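Local coordinates for OBG-type G domain-containing protein (Pyrococcus horikoshii, PDB 2E87), which probably binds GTP as an Obg-type, NOG1-family protein, binds GDP, and has no established cellular role, at residues Asn3-Met8 / Arg67-Ser72; Pro75-Glu80 / Val163-Pro168; Asp159-Asp164 / Ala195-Thr200; Pro168-Ala173 / Tyr216-Thr221. One frame throughout, in Å; residues are numbered along the deposited sequence.

Interaction 1 (Asn3-Met8 / Arg67-Ser72). With SO4 (sulfate ion), chain B.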
loop_
_atom_site.group_PDB
_atom_site.type_symbol
_atom_site.label_atom_id
_atom_site.label_comp_id
_atom_site.label_asym_id
_atom_site.label_seq_id
_atom_site.Cartn_x
_atom_site.Cartn_y
_atom_site.Cartn_z
ATOM N N ASN A 3 -6.246 -4.372 3.102
ATOM C CA ASN A 3 -5.566 -3.860 1.907
ATOM C C ASN A 3 -6.406 -2.669 1.423
ATOM O O ASN A 3 -7.556 -2.834 1.029
ATOM C CB ASN A 3 -5.495 -4.948 0.828
ATOM C CG ASN A 3 -4.557 -4.588 -0.308
ATOM O OD1 ASN A 3 -4.776 -3.614 -1.015
ATOM N ND2 ASN A 3 -3.504 -5.375 -0.482
ATOM N N PRO A 4 -5.830 -1.459 1.441
ATOM C CA PRO A 4 -6.470 -0.201 1.035
ATOM C C PRO A 4 -7.086 -0.191 -0.354
ATOM O O PRO A 4 -7.977 0.612 -0.635
ATOM C CB PRO A 4 -5.335 0.824 1.122
ATOM C CG PRO A 4 -4.281 0.164 1.935
ATOM C CD PRO A 4 -4.376 -1.277 1.555
ATOM N N PHE A 5 -6.609 -1.071 -1.228
ATOM C CA PHE A 5 -7.107 -1.106 -2.592
ATOM C C PHE A 5 -8.140 -2.195 -2.866
ATOM O O PHE A 5 -8.679 -2.278 -3.968
ATOM C CB PHE A 5 -5.923 -1.233 -3.569
ATOM C CG PHE A 5 -4.947 -0.086 -3.494
ATOM C CD1 PHE A 5 -3.958 -0.059 -2.522
ATOM C CD2 PHE A 5 -5.072 1.008 -4.346
ATOM C CE1 PHE A 5 -3.118 1.033 -2.393
ATOM C CE2 PHE A 5 -4.232 2.106 -4.221
ATOM C CZ PHE A 5 -3.256 2.115 -3.241
ATOM N N GLU A 6 -8.445 -3.016 -1.869
ATOM C CA GLU A 6 -9.406 -4.094 -2.073
ATOM C C GLU A 6 -10.678 -3.585 -2.736
ATOM O O GLU A 6 -11.355 -4.324 -3.440
ATOM C CB GLU A 6 -9.740 -4.775 -0.744
ATOM C CG GLU A 6 -10.736 -4.023 0.117
ATOM C CD GLU A 6 -12.048 -4.773 0.252
ATOM O OE1 GLU A 6 -12.023 -5.918 0.756
ATOM O OE2 GLU A 6 -13.100 -4.225 -0.146
ATOM N N ARG A 7 -10.985 -2.314 -2.521
ATOM C CA ARG A 7 -12.177 -1.693 -3.091
ATOM C C ARG A 7 -11.966 -1.172 -4.516
ATOM O O ARG A 7 -12.931 -0.839 -5.208
ATOM C CB ARG A 7 -12.633 -0.524 -2.208
ATOM C CG ARG A 7 -13.447 -0.912 -0.977
ATOM C CD ARG A 7 -14.913 -0.517 -1.161
ATOM N NE ARG A 7 -15.082 0.930 -1.336
ATOM C CZ ARG A 7 -16.177 1.505 -1.827
ATOM N NH1 ARG A 7 -17.216 0.761 -2.201
ATOM N NH2 ARG A 7 -16.233 2.827 -1.947
HETATM N N MSE A 8 -10.711 -1.074 -4.950
HETATM C CA MSE A 8 -10.442 -0.579 -6.297
HETATM C C MSE A 8 -11.040 -1.553 -7.325
HETATM O O MSE A 8 -10.659 -2.717 -7.413
HETATM C CB MSE A 8 -8.935 -0.395 -6.521
HETATM C CG MSE A 8 -8.581 0.163 -7.897
HETATM SE SE MSE A 8 -6.664 0.400 -8.202
HETATM C CE MSE A 8 -6.021 -1.140 -7.252
ATOM N N ARG A 67 -13.512 5.042 -5.753
ATOM C CA ARG A 67 -13.197 3.863 -4.961
ATOM C C ARG A 67 -11.722 3.546 -4.754
ATOM O O ARG A 67 -11.385 2.588 -4.062
ATOM C CB ARG A 67 -13.893 2.645 -5.553
ATOM C CG ARG A 67 -15.405 2.775 -5.603
ATOM C CD ARG A 67 -16.011 1.455 -6.015
ATOM N NE ARG A 67 -17.448 1.535 -6.239
ATOM C CZ ARG A 67 -18.152 0.560 -6.803
ATOM N NH1 ARG A 67 -17.539 -0.551 -7.193
ATOM N NH2 ARG A 67 -19.459 0.697 -6.985
ATOM N N THR A 68 -10.843 4.329 -5.360
ATOM C CA THR A 68 -9.423 4.092 -5.187
ATOM C C THR A 68 -8.968 5.146 -4.199
ATOM O O THR A 68 -9.213 6.325 -4.391
ATOM C CB THR A 68 -8.647 4.256 -6.513
ATOM O OG1 THR A 68 -9.308 3.516 -7.546
ATOM C CG2 THR A 68 -7.225 3.746 -6.364
ATOM N N PRO A 69 -8.306 4.733 -3.118
ATOM C CA PRO A 69 -7.855 5.721 -2.139
ATOM C C PRO A 69 -6.817 6.683 -2.715
ATOM O O PRO A 69 -5.971 6.286 -3.523
ATOM C CB PRO A 69 -7.264 4.849 -1.044
ATOM C CG PRO A 69 -6.602 3.763 -1.850
ATOM C CD PRO A 69 -7.714 3.412 -2.834
ATOM N N GLY A 70 -6.899 7.950 -2.323
ATOM C CA GLY A 70 -5.901 8.897 -2.782
ATOM C C GLY A 70 -4.621 8.485 -2.072
ATOM O O GLY A 70 -4.636 8.214 -0.871
ATOM N N LEU A 71 -3.516 8.409 -2.795
ATOM C CA LEU A 71 -2.269 7.992 -2.179
ATOM C C LEU A 71 -1.880 8.846 -0.961
ATOM O O LEU A 71 -1.341 8.327 0.011
ATOM C CB LEU A 71 -1.139 7.995 -3.215
ATOM C CG LEU A 71 -1.343 7.178 -4.505
ATOM C CD1 LEU A 71 -0.027 7.152 -5.278
ATOM C CD2 LEU A 71 -1.783 5.752 -4.204
ATOM N N SER A 72 -2.168 10.145 -1.008
ATOM C CA SER A 72 -1.826 11.043 0.093
ATOM C C SER A 72 -2.580 10.712 1.383
ATOM O O SER A 72 -2.173 11.128 2.454
ATOM C CB SER A 72 -2.110 12.493 -0.298
ATOM O OG SER A 72 -3.507 12.710 -0.428
HETATM S S SO4 B . -4.125 11.853 -3.689
HETATM O O1 SO4 B . -5.050 11.605 -2.502
HETATM O O2 SO4 B . -4.010 10.619 -4.613
HETATM O O3 SO4 B . -4.782 13.000 -4.470
HETATM O O4 SO4 B . -2.736 12.149 -3.170
#

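Interaction 2 (Pro75-Glu80 / Val163-Pro168). With SO4 (sulfate ion), chain D.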
loop_
_atom_site.group_PDB
_atom_site.type_symbol
_atom_site.label_atom_id
_atom_site.label_comp_id
_atom_site.label_asym_id
_atom_site.label_seq_id
_atom_site.Cartn_x
_atom_site.Cartn_y
_atom_site.Cartn_z
ATOM N N PRO A 75 -1.095 5.658 4.863
ATOM C CA PRO A 75 0.002 5.808 5.822
ATOM C C PRO A 75 1.300 5.819 4.985
ATOM O O PRO A 75 1.364 5.173 3.935
ATOM C CB PRO A 75 -0.130 4.553 6.678
ATOM C CG PRO A 75 -1.610 4.321 6.692
ATOM C CD PRO A 75 -2.004 4.566 5.254
ATOM N N LYS A 76 2.312 6.555 5.433
ATOM C CA LYS A 76 3.588 6.661 4.725
ATOM C C LYS A 76 4.168 5.335 4.284
ATOM O O LYS A 76 4.747 5.239 3.211
ATOM C CB LYS A 76 4.621 7.397 5.575
ATOM C CG LYS A 76 4.316 8.870 5.746
ATOM C CD LYS A 76 5.479 9.629 6.375
ATOM C CE LYS A 76 5.175 11.123 6.495
ATOM N NZ LYS A 76 6.388 11.918 6.878
ATOM N N PHE A 77 4.015 4.317 5.119
ATOM C CA PHE A 77 4.525 2.992 4.808
ATOM C C PHE A 77 3.921 2.467 3.509
ATOM O O PHE A 77 4.645 1.971 2.650
ATOM C CB PHE A 77 4.232 2.033 5.972
ATOM C CG PHE A 77 4.535 0.594 5.672
ATOM C CD1 PHE A 77 5.850 0.152 5.544
ATOM C CD2 PHE A 77 3.492 -0.322 5.501
ATOM C CE1 PHE A 77 6.129 -1.181 5.251
ATOM C CE2 PHE A 77 3.760 -1.662 5.207
ATOM C CZ PHE A 77 5.091 -2.092 5.082
ATOM N N TYR A 78 2.600 2.576 3.367
ATOM C CA TYR A 78 1.942 2.116 2.145
ATOM C C TYR A 78 2.269 3.038 0.963
ATOM O O TYR A 78 2.377 2.584 -0.177
ATOM C CB TYR A 78 0.430 2.010 2.333
ATOM C CG TYR A 78 -0.014 0.714 2.981
ATOM C CD1 TYR A 78 0.611 -0.484 2.665
ATOM C CD2 TYR A 78 -1.069 0.678 3.887
ATOM C CE1 TYR A 78 0.218 -1.676 3.217
ATOM C CE2 TYR A 78 -1.481 -0.535 4.457
ATOM C CZ TYR A 78 -0.825 -1.706 4.110
ATOM O OH TYR A 78 -1.204 -2.917 4.632
ATOM N N GLN A 79 2.439 4.325 1.226
ATOM C CA GLN A 79 2.790 5.232 0.141
ATOM C C GLN A 79 4.126 4.767 -0.421
ATOM O O GLN A 79 4.349 4.741 -1.628
ATOM C CB GLN A 79 2.911 6.659 0.654
ATOM C CG GLN A 79 1.573 7.337 0.827
ATOM C CD GLN A 79 1.700 8.724 1.407
ATOM O OE1 GLN A 79 2.561 9.509 1.004
ATOM N NE2 GLN A 79 0.836 9.040 2.359
ATOM N N GLU A 80 5.009 4.361 0.472
ATOM C CA GLU A 80 6.318 3.902 0.042
ATOM C C GLU A 80 6.222 2.581 -0.745
ATOM O O GLU A 80 6.789 2.449 -1.830
ATOM C CB GLU A 80 7.218 3.766 1.271
ATOM C CG GLU A 80 8.666 4.004 1.015
ATOM C CD GLU A 80 8.932 5.313 0.307
ATOM O OE1 GLU A 80 8.318 6.340 0.650
ATOM O OE2 GLU A 80 9.781 5.316 -0.597
ATOM N N VAL A 163 -0.479 -5.768 7.289
ATOM C CA VAL A 163 -0.024 -5.564 8.667
ATOM C C VAL A 163 -0.727 -4.391 9.335
ATOM O O VAL A 163 -1.311 -3.535 8.667
ATOM C CB VAL A 163 1.494 -5.310 8.729
ATOM C CG1 VAL A 163 2.229 -6.550 8.350
ATOM C CG2 VAL A 163 1.866 -4.193 7.797
ATOM N N ASP A 164 -0.667 -4.358 10.662
ATOM C CA ASP A 164 -1.307 -3.297 11.424
ATOM C C ASP A 164 -0.455 -2.053 11.344
ATOM O O ASP A 164 0.734 -2.082 11.661
ATOM C CB ASP A 164 -1.482 -3.712 12.894
ATOM C CG ASP A 164 -2.485 -2.832 13.633
ATOM O OD1 ASP A 164 -2.280 -1.600 13.668
ATOM O OD2 ASP A 164 -3.477 -3.373 14.178
ATOM N N LEU A 165 -1.065 -0.948 10.941
ATOM C CA LEU A 165 -0.317 0.285 10.814
ATOM C C LEU A 165 -0.514 1.315 11.916
ATOM O O LEU A 165 0.062 2.396 11.848
ATOM C CB LEU A 165 -0.609 0.919 9.461
ATOM C CG LEU A 165 -0.286 -0.009 8.293
ATOM C CD1 LEU A 165 -0.399 0.779 7.018
ATOM C CD2 LEU A 165 1.116 -0.570 8.425
ATOM N N GLU A 166 -1.308 0.991 12.931
ATOM C CA GLU A 166 -1.513 1.940 14.020
ATOM C C GLU A 166 -0.726 1.581 15.263
ATOM O O GLU A 166 -0.024 2.415 15.822
ATOM C CB GLU A 166 -2.984 2.032 14.434
ATOM C CG GLU A 166 -3.917 2.682 13.444
ATOM C CD GLU A 166 -5.228 3.091 14.102
ATOM O OE1 GLU A 166 -5.857 2.246 14.784
ATOM O OE2 GLU A 166 -5.623 4.265 13.941
ATOM N N ILE A 167 -0.854 0.341 15.708
ATOM C CA ILE A 167 -0.181 -0.075 16.929
ATOM C C ILE A 167 1.346 -0.131 16.849
ATOM O O ILE A 167 1.928 -0.366 15.779
ATOM C CB ILE A 167 -0.722 -1.431 17.397
ATOM C CG1 ILE A 167 -0.265 -2.539 16.453
ATOM C CG2 ILE A 167 -2.248 -1.377 17.445
ATOM C CD1 ILE A 167 -0.522 -3.920 17.000
ATOM N N PRO A 168 2.019 0.063 17.993
ATOM C CA PRO A 168 3.490 0.033 18.003
ATOM C C PRO A 168 4.009 -1.271 17.401
ATOM O O PRO A 168 3.493 -2.353 17.685
ATOM C CB PRO A 168 3.842 0.159 19.490
ATOM C CG PRO A 168 2.574 0.749 20.128
ATOM C CD PRO A 168 1.482 0.045 19.365
HETATM S S SO4 D . 1.723 7.667 9.014
HETATM O O1 SO4 D . 1.412 6.339 9.736
HETATM O O2 SO4 D . 2.465 7.478 7.710
HETATM O O3 SO4 D . 0.393 8.366 8.736
HETATM O O4 SO4 D . 2.641 8.543 9.882
#

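Interaction 3 (Asp159-Asp164 / Ala195-Thr200)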
loop_
_atom_site.group_PDB
_atom_site.type_symbol
_atom_site.label_atom_id
_atom_site.label_comp_id
_atom_site.label_asym_id
_atom_site.label_seq_id
_atom_site.Cartn_x
_atom_site.Cartn_y
_atom_site.Cartn_z
ATOM N N ASP A 159 -0.755 -7.532 -3.416
ATOM C CA ASP A 159 0.347 -8.085 -2.638
ATOM C C ASP A 159 0.927 -7.136 -1.595
ATOM O O ASP A 159 2.037 -7.353 -1.113
ATOM C CB ASP A 159 1.488 -8.533 -3.548
ATOM C CG ASP A 159 1.069 -9.597 -4.532
ATOM O OD1 ASP A 159 0.353 -10.543 -4.123
ATOM O OD2 ASP A 159 1.471 -9.488 -5.714
ATOM N N LEU A 160 0.210 -6.076 -1.246
ATOM C CA LEU A 160 0.749 -5.185 -0.227
ATOM C C LEU A 160 0.809 -5.953 1.076
ATOM O O LEU A 160 -0.061 -6.756 1.373
ATOM C CB LEU A 160 -0.134 -3.955 -0.037
ATOM C CG LEU A 160 0.029 -2.852 -1.078
ATOM C CD1 LEU A 160 -1.022 -1.776 -0.828
ATOM C CD2 LEU A 160 1.441 -2.280 -1.005
ATOM N N PRO A 161 1.847 -5.716 1.874
ATOM C CA PRO A 161 1.982 -6.406 3.158
ATOM C C PRO A 161 0.749 -6.146 4.016
ATOM O O PRO A 161 0.418 -4.991 4.277
ATOM C CB PRO A 161 3.204 -5.746 3.780
ATOM C CG PRO A 161 3.946 -5.202 2.626
ATOM C CD PRO A 161 2.892 -4.698 1.709
ATOM N N VAL A 162 0.071 -7.206 4.443
ATOM C CA VAL A 162 -1.107 -7.074 5.311
ATOM C C VAL A 162 -0.630 -6.987 6.772
ATOM O O VAL A 162 -0.387 -8.010 7.414
ATOM C CB VAL A 162 -2.048 -8.304 5.163
ATOM C CG1 VAL A 162 -3.087 -8.322 6.289
ATOM C CG2 VAL A 162 -2.738 -8.275 3.808
ATOM N N VAL A 163 -0.479 -5.768 7.289
ATOM C CA VAL A 163 -0.024 -5.564 8.667
ATOM C C VAL A 163 -0.727 -4.391 9.335
ATOM O O VAL A 163 -1.311 -3.535 8.667
ATOM C CB VAL A 163 1.494 -5.310 8.729
ATOM C CG1 VAL A 163 2.229 -6.550 8.350
ATOM C CG2 VAL A 163 1.866 -4.193 7.797
ATOM N N ASP A 164 -0.667 -4.358 10.662
ATOM C CA ASP A 164 -1.307 -3.297 11.424
ATOM C C ASP A 164 -0.455 -2.053 11.344
ATOM O O ASP A 164 0.734 -2.082 11.661
ATOM C CB ASP A 164 -1.482 -3.712 12.894
ATOM C CG ASP A 164 -2.485 -2.832 13.633
ATOM O OD1 ASP A 164 -2.280 -1.600 13.668
ATOM O OD2 ASP A 164 -3.477 -3.373 14.178
ATOM N N ALA A 195 3.078 -12.160 6.123
ATOM C CA ALA A 195 2.730 -11.019 5.297
ATOM C C ALA A 195 3.581 -11.045 4.045
ATOM O O ALA A 195 4.750 -11.421 4.093
ATOM C CB ALA A 195 2.970 -9.726 6.047
ATOM N N SER A 196 2.991 -10.657 2.921
ATOM C CA SER A 196 3.732 -10.611 1.675
ATOM C C SER A 196 4.597 -9.377 1.740
ATOM O O SER A 196 4.194 -8.372 2.318
ATOM C CB SER A 196 2.782 -10.497 0.492
ATOM O OG SER A 196 2.087 -11.713 0.301
ATOM N N TYR A 197 5.795 -9.438 1.184
ATOM C CA TYR A 197 6.626 -8.255 1.200
ATOM C C TYR A 197 7.473 -8.168 -0.060
ATOM O O TYR A 197 8.138 -9.130 -0.441
ATOM C CB TYR A 197 7.522 -8.238 2.428
ATOM C CG TYR A 197 7.942 -6.847 2.801
ATOM C CD1 TYR A 197 7.280 -6.134 3.808
ATOM C CD2 TYR A 197 8.997 -6.224 2.132
ATOM C CE1 TYR A 197 7.670 -4.833 4.139
ATOM C CE2 TYR A 197 9.392 -4.940 2.449
ATOM C CZ TYR A 197 8.736 -4.247 3.453
ATOM O OH TYR A 197 9.195 -2.997 3.778
ATOM N N PRO A 198 7.454 -7.008 -0.728
ATOM C CA PRO A 198 8.232 -6.812 -1.956
ATOM C C PRO A 198 9.698 -7.217 -1.803
ATOM O O PRO A 198 10.346 -6.863 -0.819
ATOM C CB PRO A 198 8.062 -5.325 -2.222
ATOM C CG PRO A 198 6.659 -5.077 -1.727
ATOM C CD PRO A 198 6.656 -5.810 -0.413
ATOM N N PHE A 199 10.208 -7.974 -2.771
ATOM C CA PHE A 199 11.605 -8.434 -2.778
ATOM C C PHE A 199 11.969 -9.506 -1.753
ATOM O O PHE A 199 13.138 -9.663 -1.391
ATOM C CB PHE A 199 12.566 -7.244 -2.634
ATOM C CG PHE A 199 12.426 -6.235 -3.726
ATOM C CD1 PHE A 199 11.458 -5.246 -3.654
ATOM C CD2 PHE A 199 13.208 -6.320 -4.868
ATOM C CE1 PHE A 199 11.264 -4.359 -4.703
ATOM C CE2 PHE A 199 13.025 -5.440 -5.925
ATOM C CZ PHE A 199 12.050 -4.456 -5.846
ATOM N N THR A 200 10.976 -10.236 -1.266
ATOM C CA THR A 200 11.270 -11.304 -0.326
ATOM C C THR A 200 10.808 -12.584 -0.987
ATOM O O THR A 200 9.901 -12.581 -1.830
ATOM C CB THR A 200 10.547 -11.161 1.041
ATOM O OG1 THR A 200 9.128 -11.281 0.858
ATOM C CG2 THR A 200 10.893 -9.834 1.699
HETATM O O HOH W 1 -0.019 -9.851 3.447
#

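Interaction 4 (Pro168-Ala173 / Tyr216-Thr221)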
loop_
_atom_site.group_PDB
_atom_site.type_symbol
_atom_site.label_atom_id
_atom_site.label_comp_id
_atom_site.label_asym_id
_atom_site.label_seq_id
_atom_site.Cartn_x
_atom_site.Cartn_y
_atom_site.Cartn_z
ATOM N N PRO A 168 2.019 0.063 17.993
ATOM C CA PRO A 168 3.490 0.033 18.003
ATOM C C PRO A 168 4.009 -1.271 17.401
ATOM O O PRO A 168 3.493 -2.353 17.685
ATOM C CB PRO A 168 3.842 0.159 19.490
ATOM C CG PRO A 168 2.574 0.749 20.128
ATOM C CD PRO A 168 1.482 0.045 19.365
ATOM N N THR A 169 5.020 -1.168 16.556
ATOM C CA THR A 169 5.586 -2.369 15.943
ATOM C C THR A 169 7.065 -2.532 16.257
ATOM O O THR A 169 7.824 -1.560 16.264
ATOM C CB THR A 169 5.422 -2.372 14.388
ATOM O OG1 THR A 169 4.041 -2.438 14.050
ATOM C CG2 THR A 169 6.113 -3.592 13.772
ATOM N N VAL A 170 7.449 -3.772 16.538
ATOM C CA VAL A 170 8.835 -4.116 16.793
ATOM C C VAL A 170 9.332 -4.826 15.531
ATOM O O VAL A 170 8.676 -5.745 15.021
ATOM C CB VAL A 170 8.998 -5.084 17.983
ATOM C CG1 VAL A 170 10.473 -5.459 18.125
ATOM C CG2 VAL A 170 8.506 -4.433 19.267
ATOM N N VAL A 171 10.484 -4.390 15.033
ATOM C CA VAL A 171 11.100 -4.960 13.835
ATOM C C VAL A 171 12.373 -5.703 14.249
ATOM O O VAL A 171 13.304 -5.097 14.775
ATOM C CB VAL A 171 11.452 -3.835 12.810
ATOM C CG1 VAL A 171 12.124 -4.413 11.600
ATOM C CG2 VAL A 171 10.186 -3.090 12.392
ATOM N N ILE A 172 12.397 -7.015 14.013
ATOM C CA ILE A 172 13.534 -7.861 14.360
ATOM C C ILE A 172 14.506 -8.036 13.181
ATOM O O ILE A 172 14.123 -8.532 12.123
ATOM C CB ILE A 172 13.045 -9.253 14.858
ATOM C CG1 ILE A 172 12.119 -9.076 16.056
ATOM C CG2 ILE A 172 14.239 -10.132 15.260
ATOM C CD1 ILE A 172 11.391 -10.368 16.469
ATOM N N ALA A 173 15.761 -7.624 13.388
ATOM C CA ALA A 173 16.805 -7.694 12.355
ATOM C C ALA A 173 17.991 -8.610 12.727
ATOM O O ALA A 173 18.110 -9.082 13.864
ATOM C CB ALA A 173 17.320 -6.286 12.054
ATOM N N TYR A 216 0.959 -5.160 20.789
ATOM C CA TYR A 216 2.257 -4.833 20.213
ATOM C C TYR A 216 2.491 -5.743 19.033
ATOM O O TYR A 216 2.367 -6.961 19.146
ATOM C CB TYR A 216 3.380 -5.026 21.223
ATOM C CG TYR A 216 3.271 -4.101 22.392
ATOM C CD1 TYR A 216 2.506 -4.443 23.498
ATOM C CD2 TYR A 216 3.891 -2.853 22.378
ATOM C CE1 TYR A 216 2.355 -3.568 24.560
ATOM C CE2 TYR A 216 3.742 -1.974 23.434
ATOM C CZ TYR A 216 2.968 -2.341 24.525
ATOM O OH TYR A 216 2.792 -1.478 25.582
ATOM N N GLN A 217 2.808 -5.152 17.891
ATOM C CA GLN A 217 3.054 -5.941 16.700
ATOM C C GLN A 217 4.550 -6.316 16.583
ATOM O O GLN A 217 5.427 -5.495 16.832
ATOM C CB GLN A 217 2.603 -5.155 15.465
ATOM C CG GLN A 217 2.577 -5.987 14.203
ATOM C CD GLN A 217 2.047 -5.224 13.012
ATOM O OE1 GLN A 217 2.583 -4.178 12.630
ATOM N NE2 GLN A 217 0.985 -5.744 12.412
ATOM N N ILE A 218 4.825 -7.560 16.203
ATOM C CA ILE A 218 6.198 -8.034 16.044
ATOM C C ILE A 218 6.393 -8.608 14.637
ATOM O O ILE A 218 5.607 -9.443 14.199
ATOM C CB ILE A 218 6.545 -9.186 17.039
ATOM C CG1 ILE A 218 5.987 -8.903 18.445
ATOM C CG2 ILE A 218 8.052 -9.357 17.107
ATOM C CD1 ILE A 218 6.572 -7.680 19.124
ATOM N N ILE A 219 7.428 -8.158 13.931
ATOM C CA ILE A 219 7.727 -8.693 12.600
ATOM C C ILE A 219 9.214 -8.977 12.481
ATOM O O ILE A 219 10.029 -8.349 13.150
ATOM C CB ILE A 219 7.365 -7.714 11.449
ATOM C CG1 ILE A 219 8.271 -6.489 11.495
ATOM C CG2 ILE A 219 5.921 -7.288 11.548
ATOM C CD1 ILE A 219 8.099 -5.562 10.306
ATOM N N ASP A 220 9.569 -9.957 11.659
ATOM C CA ASP A 220 10.988 -10.226 11.429
ATOM C C ASP A 220 11.292 -9.775 10.001
ATOM O O ASP A 220 10.375 -9.489 9.218
ATOM C CB ASP A 220 11.362 -11.699 11.661
ATOM C CG ASP A 220 10.574 -12.664 10.813
ATOM O OD1 ASP A 220 9.676 -12.244 10.048
ATOM O OD2 ASP A 220 10.867 -13.868 10.931
ATOM N N THR A 221 12.567 -9.706 9.649
ATOM C CA THR A 221 12.913 -9.187 8.344
ATOM C C THR A 221 13.743 -10.056 7.417
ATOM O O THR A 221 14.656 -9.566 6.749
ATOM C CB THR A 221 13.618 -7.853 8.537
ATOM O OG1 THR A 221 14.769 -8.040 9.368
ATOM C CG2 THR A 221 12.681 -6.860 9.213
#

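Interaction 1 (Asn3-Met8 / Arg67-Ser72)
Pro4 approaches residues 67-72 mainly through its backbone: its carbonyl O lies 3.6 Å from Pro69 CD. Phe5 carries the apolar part. With CG anti to the carbonyl carbon (chi1 -61°), its ring stands roughly square to Pro69 and receives Pro69 CG over one face, 4.0 Å from the centroid and 21° off the normal, a CH-pi contact. Leu71 CD2 and Thr68 CG2 meet the ring at its edge. Replacing the ring by an alanine is likely to leave Pro69 CG without its aromatic face and open a gap beside Leu71. An Asx turn (Phe5 N to Asn3 OD1, 3.1 Å) and type I turns at Asn3-Glu6 and Phe5-Met8 fold this N-terminal loop of the NOG1-type helical domain against the link between helices 38-67 and 76-86, where Ser72 N donates to O4 of a sulfate shared with His92 NE2. Arg7 lays a guanidinium face over the Arg67 chain, NH2 3.7 Å from Arg67 CG. The two guanidinium planes are 30° apart, and Arg7 NH1 stands 4.1 Å from Arg67 NE, a pairing of like charges. Selenomethionine Met8 sets its CG 3.4 Å from Thr68 OG1, a hydroxyl that is hydrogen-bonded to Val64 O.

Interaction 2 (Pro75-Glu80 / Val163-Pro168)
The first turn of helix 76-86, with Pro75 at the N-cap, packs against the connection running from helix 144-156 to strand 169-173, and Leu165 of that connection meets Pro75, Phe77 and Tyr78 together. Its two methyls divide the work. Leu165 CD2 comes obliquely onto the Phe77 ring, 3.8 Å from Phe77 CD2, the side chains crossing at about a right angle. Leu165 CD1 lies 3.8 Å from Pro75 CG and also comes obliquely onto the Tyr78 ring; it is modelled too near Tyr78 CE2, so the exact place of this methyl is doubtful. Phe77 reaches the connection because its CG is anti to the backbone N (chi1 171°), and its CE2 lies 4.1 Å from Val163 CG2. Phe77 CD2 in turn sits over one face of the Tyr78 ring. The Tyr78 hydroxyl is hydrogen-bonded to Pro161 O; a phenylalanine in its place would probably leave Pro161 O without this partner and free the ring from its tether. A sulfate, probably from the crystallisation liquor, sits at Lys76 N, although the modelled bond is suspiciously short. The turn that follows Asp164 is closed by its OD1, which accepts from Glu166 N (2.9 Å), met almost end-on, and from Ile167 N (3.2 Å), which comes from above the carboxylate plane, 46° out of it. The whole is an N-capped helix start packed on a connection that is itself folded by an Asx motif.

Interaction 3 (Asp159-Asp164 / Ala195-Thr200)
Pro161, Ser196 and Ala195 have the most surface buried where the connection between helix 144-156 and strand 169-173 passes the loop after edge strand 193-195. Residues 197-200 read Tyr-Pro-Phe-Thr, consistent with the G2 (switch I) signature of Obg-type GTPases. The touching parts run 129° apart end to end, no backbone bond joins them directly, and Pro161 and Ser196 are the nearest residues by CA, 4.8 Å from CA to CA. The Pro161 ring lies against the Ser196 carbonyl, with Pro161 CB and CG each 3.2 Å from Ser196 O. The same CG reaches obliquely to the Tyr197 ring, 3.7 Å from Tyr197 CD1, and also meets Pro198 CD. The Tyr197 hydroxyl is held by Ala239 O. Ser196 itself offers CB to Asp159 O at 3.6 Å, while Ala195 sets its methyl 4.0 Å from Val163 CG1 in a purely apolar touch. Beyond the contact, a type II turn from Tyr197 to Thr200, whose backbone bond is weak, is also closed by the Thr200 hydroxyl, which donates to Tyr197 O. One water links the two backbones, accepting from Val162 N at 2.8 Å and from Ser196 N at 3.2 Å.

Interaction 4 (Pro168-Ala173 / Tyr216-Thr221)
Val170 and Ile218 run alongside one another in the same direction, and on the reverse side of the sheet so do Val171 and Ile219, with Thr169 and Gln217 paired next to them. Strands 169-173 and 216-220 lie 18° apart at the centre of the GTPase sheet, and Val170 bonds through both its N and O, to Gln217 O and Ile219 N, the pattern of parallel strands. Ile218 turns CD1 onto Val170 CB (3.7 Å) and slants across Ile172, its CG2 3.5 Å from Ile172 CD1. On the other face, Ile219 holds CG1 between its backbone N and carbonyl carbon (chi1 67°), a torsion that brings CD1 to 3.8 Å from Val171 CG2. Thr221, nearly perpendicular to Val171, sets CG2 3.5 Å from Val171 CG1. Gln217 N to Pro168 O and Ile172 N to Ile219 O complete four backbone bonds, each N-H...O angle at least 163°. Ile172 O also accepts Thr221 OG1 at 2.9 Å and, weakly, Thr221 N. This buried hydrogen-bonded base is consistent with firm support for the P-loop after Ala173 and for Asp220-Thr221, which fits a G3 motif; Asp220, near Ser181, has OD2 hydrogen-bonded to Asn205 ND2.

How the interactions relate
From the N terminus, interaction 1 closes a largely helical excursion by returning residues 67-72 to the starting loop, and it is in series with the other three. Interaction 2 then spans a second helical run, bringing the connection at 163-168 back to the start of helix 76-86. Interaction 3 opens on that same connection, sharing Val163 and Asp164, and reaches forward to the loop after strand 193-195. Interaction 4 starts before interaction 3 has closed, so these two cross. Leu160 touches Asn3, Pro4 and Phe5, Val163 and Ile167 pack on Gln217, and Pro168 leads into strand 169-173; through these the helical bundle, the connection and the GTPase sheet are joined in one continuous chain of contacts.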